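Local atomic coordinates of hypothetical protein TTHB059 (Thermus thermophilus, PDB entry 2EHW), a protein that is of unknown function and belongs to the DUF3209 family, folding as an all-helical chain with one long, extended C-terminal helix. Residues A[5-10]-A[25-30]. Residues are numbered along the deposited sequence; the frame is centred on the assembly and turned at random.
Sequences ELSALR and LHEREE
Glu-27 meets Ser-7 with the start of its side chain and Arg-10 with the end. The CA atoms of Ser-7 and Glu-27, 5.2 Å apart, are the closest such pair between the two segments. From the Glu-27 backbone, CB rests against Ser-7 CB at 4.0 Å; for the next atom, Glu-27 CG, the nearest partner across the contact is Ser-7 OG, at 3.8 Å, so the first half of the chain makes van der Waals contact. The bend at CB–CG (chi2 90°) then turns the carboxylate away from the serine and along segment 5-10 toward Arg-10. There Glu-27 OE2 stands 3.3 Å from Arg-10 NH2 and 3.7 Å from Arg-10 CD. The guanidinium and carboxylate planes are 77° apart and the oxygen stands clear of the plane in which the N-H bonds point, so the salt bridge is electrostatic and not also a hydrogen bond. An alanine here is likely to strip Ser-7 OG of its methylene neighbour and leave Arg-10 without this acidic mate. One turn on, Glu-30 brings OE1 to 3.6 Å from Ser-7 OG, a contact too loosely set to count as a hydrogen bond. This is a polar, partly buried helix-helix contact: Ser-7 is buried, whereas Arg-10 and Glu-30 are exposed, which puts the salt bridge toward solvent. The axes of segments 5-10 and 25-30 approach to 9.0 Å, with 130° between their N-to-C directions, an oblique crossing. Glu-27 also touches Ile-11. Leu-9 and Glu-5 reach helix 75-115, and Glu-5 also packs on helix 50-70, placing helix 4-16 between helix 25-31 and these longer helices.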
loop_
_atom_site.group_PDB
_atom_site.type_symbol
_atom_site.label_atom_id
_atom_site.label_comp_id
_atom_site.label_asym_id
_atom_site.label_seq_id
_atom_site.Cartn_x
_atom_site.Cartn_y
_atom_site.Cartn_z
ATOM N N GLU A 5 4.913 3.220 -8.416
ATOM C CA GLU A 5 4.432 3.176 -7.042
ATOM C C GLU A 5 2.968 2.740 -7.008
ATOM O O GLU A 5 2.552 1.968 -6.143
ATOM C CB GLU A 5 4.556 4.554 -6.382
ATOM C CG GLU A 5 5.965 5.016 -6.052
ATOM C CD GLU A 5 6.756 5.516 -7.256
ATOM O OE1 GLU A 5 6.163 5.761 -8.336
ATOM O OE2 GLU A 5 7.987 5.680 -7.098
ATOM N N LEU A 6 2.182 3.253 -7.947
ATOM C CA LEU A 6 0.772 2.904 -8.011
ATOM C C LEU A 6 0.603 1.438 -8.405
ATOM O O LEU A 6 -0.230 0.738 -7.842
ATOM C CB LEU A 6 0.042 3.816 -9.005
ATOM C CG LEU A 6 -0.027 5.301 -8.629
ATOM C CD1 LEU A 6 -0.936 6.026 -9.609
ATOM C CD2 LEU A 6 -0.565 5.462 -7.207
ATOM N N SER A 7 1.400 0.972 -9.363
ATOM C CA SER A 7 1.333 -0.423 -9.795
ATOM C C SER A 7 1.642 -1.370 -8.637
ATOM O O SER A 7 0.821 -2.219 -8.277
ATOM C CB SER A 7 2.329 -0.688 -10.931
ATOM O OG SER A 7 1.934 -0.047 -12.131
ATOM N N ALA A 8 2.832 -1.218 -8.061
ATOM C CA ALA A 8 3.272 -2.058 -6.952
ATOM C C ALA A 8 2.195 -2.117 -5.887
ATOM O O ALA A 8 1.884 -3.178 -5.358
ATOM C CB ALA A 8 4.575 -1.506 -6.357
ATOM N N LEU A 9 1.623 -0.963 -5.583
ATOM C CA LEU A 9 0.578 -0.876 -4.578
ATOM C C LEU A 9 -0.669 -1.613 -5.041
ATOM O O LEU A 9 -1.328 -2.281 -4.247
ATOM C CB LEU A 9 0.247 0.590 -4.296
ATOM C CG LEU A 9 -0.873 0.897 -3.309
ATOM C CD1 LEU A 9 -0.698 0.080 -2.039
ATOM C CD2 LEU A 9 -0.849 2.393 -2.993
ATOM N N ARG A 10 -0.994 -1.505 -6.325
ATOM C CA ARG A 10 -2.175 -2.194 -6.810
ATOM C C ARG A 10 -1.961 -3.706 -6.714
ATOM O O ARG A 10 -2.888 -4.469 -6.437
ATOM C CB ARG A 10 -2.498 -1.806 -8.254
ATOM C CG ARG A 10 -3.918 -2.209 -8.612
ATOM C CD ARG A 10 -4.371 -1.825 -9.998
ATOM N NE ARG A 10 -5.618 -2.534 -10.303
ATOM C CZ ARG A 10 -6.293 -2.422 -11.439
ATOM N NH1 ARG A 10 -7.410 -3.109 -11.619
ATOM N NH2 ARG A 10 -5.852 -1.623 -12.397
ATOM N N LEU A 25 -1.274 -8.540 -14.655
ATOM C CA LEU A 25 -0.239 -8.746 -15.661
ATOM C C LEU A 25 0.593 -7.517 -16.038
ATOM O O LEU A 25 1.801 -7.489 -15.823
ATOM C CB LEU A 25 -0.860 -9.326 -16.936
ATOM C CG LEU A 25 0.113 -9.663 -18.067
ATOM C CD1 LEU A 25 0.974 -10.866 -17.667
ATOM C CD2 LEU A 25 -0.673 -9.956 -19.335
ATOM N N HIS A 26 -0.044 -6.505 -16.610
ATOM C CA HIS A 26 0.698 -5.330 -17.043
ATOM C C HIS A 26 1.355 -4.537 -15.927
ATOM O O HIS A 26 2.309 -3.794 -16.166
ATOM C CB HIS A 26 -0.201 -4.435 -17.890
ATOM C CG HIS A 26 -0.701 -5.111 -19.128
ATOM N ND1 HIS A 26 -1.521 -6.220 -19.085
ATOM C CD2 HIS A 26 -0.446 -4.882 -20.439
ATOM C CE1 HIS A 26 -1.747 -6.645 -20.316
ATOM N NE2 HIS A 26 -1.106 -5.852 -21.156
ATOM N N GLU A 27 0.860 -4.694 -14.706
ATOM C CA GLU A 27 1.464 -3.972 -13.605
ATOM C C GLU A 27 2.757 -4.661 -13.206
ATOM O O GLU A 27 3.709 -4.003 -12.796
ATOM C CB GLU A 27 0.514 -3.880 -12.409
ATOM C CG GLU A 27 -0.602 -2.868 -12.590
ATOM C CD GLU A 27 -1.834 -3.470 -13.227
ATOM O OE1 GLU A 27 -1.757 -4.632 -13.682
ATOM O OE2 GLU A 27 -2.874 -2.779 -13.274
ATOM N N ARG A 28 2.800 -5.983 -13.335
ATOM C CA ARG A 28 4.014 -6.710 -12.985
ATOM C C ARG A 28 5.058 -6.542 -14.086
ATOM O O ARG A 28 6.259 -6.641 -13.829
ATOM C CB ARG A 28 3.728 -8.205 -12.764
ATOM C CG ARG A 28 2.893 -8.530 -11.522
ATOM C CD ARG A 28 2.854 -10.036 -11.281
ATOM N NE ARG A 28 1.823 -10.442 -10.323
ATOM C CZ ARG A 28 2.001 -10.548 -9.010
ATOM N NH1 ARG A 28 0.993 -10.932 -8.234
ATOM N NH2 ARG A 28 3.181 -10.274 -8.469
ATOM N N GLU A 29 4.604 -6.277 -15.308
ATOM C CA GLU A 29 5.523 -6.105 -16.426
ATOM C C GLU A 29 6.225 -4.756 -16.385
ATOM O O GLU A 29 7.424 -4.670 -16.650
ATOM C CB GLU A 29 4.789 -6.267 -17.762
ATOM C CG GLU A 29 3.966 -7.533 -17.855
ATOM C CD GLU A 29 3.811 -8.030 -19.276
ATOM O OE1 GLU A 29 3.536 -7.196 -20.167
ATOM O OE2 GLU A 29 3.957 -9.258 -19.493
ATOM N N GLU A 30 5.479 -3.704 -16.054
ATOM C CA GLU A 30 6.045 -2.358 -15.964
ATOM C C GLU A 30 7.056 -2.274 -14.833
ATOM O O GLU A 30 8.092 -1.623 -14.947
ATOM C CB GLU A 30 4.951 -1.323 -15.691
ATOM C CG GLU A 30 3.976 -1.104 -16.820
ATOM C CD GLU A 30 3.185 0.183 -16.649
ATOM O OE1 GLU A 30 2.441 0.315 -15.652
ATOM O OE2 GLU A 30 3.317 1.072 -17.512
#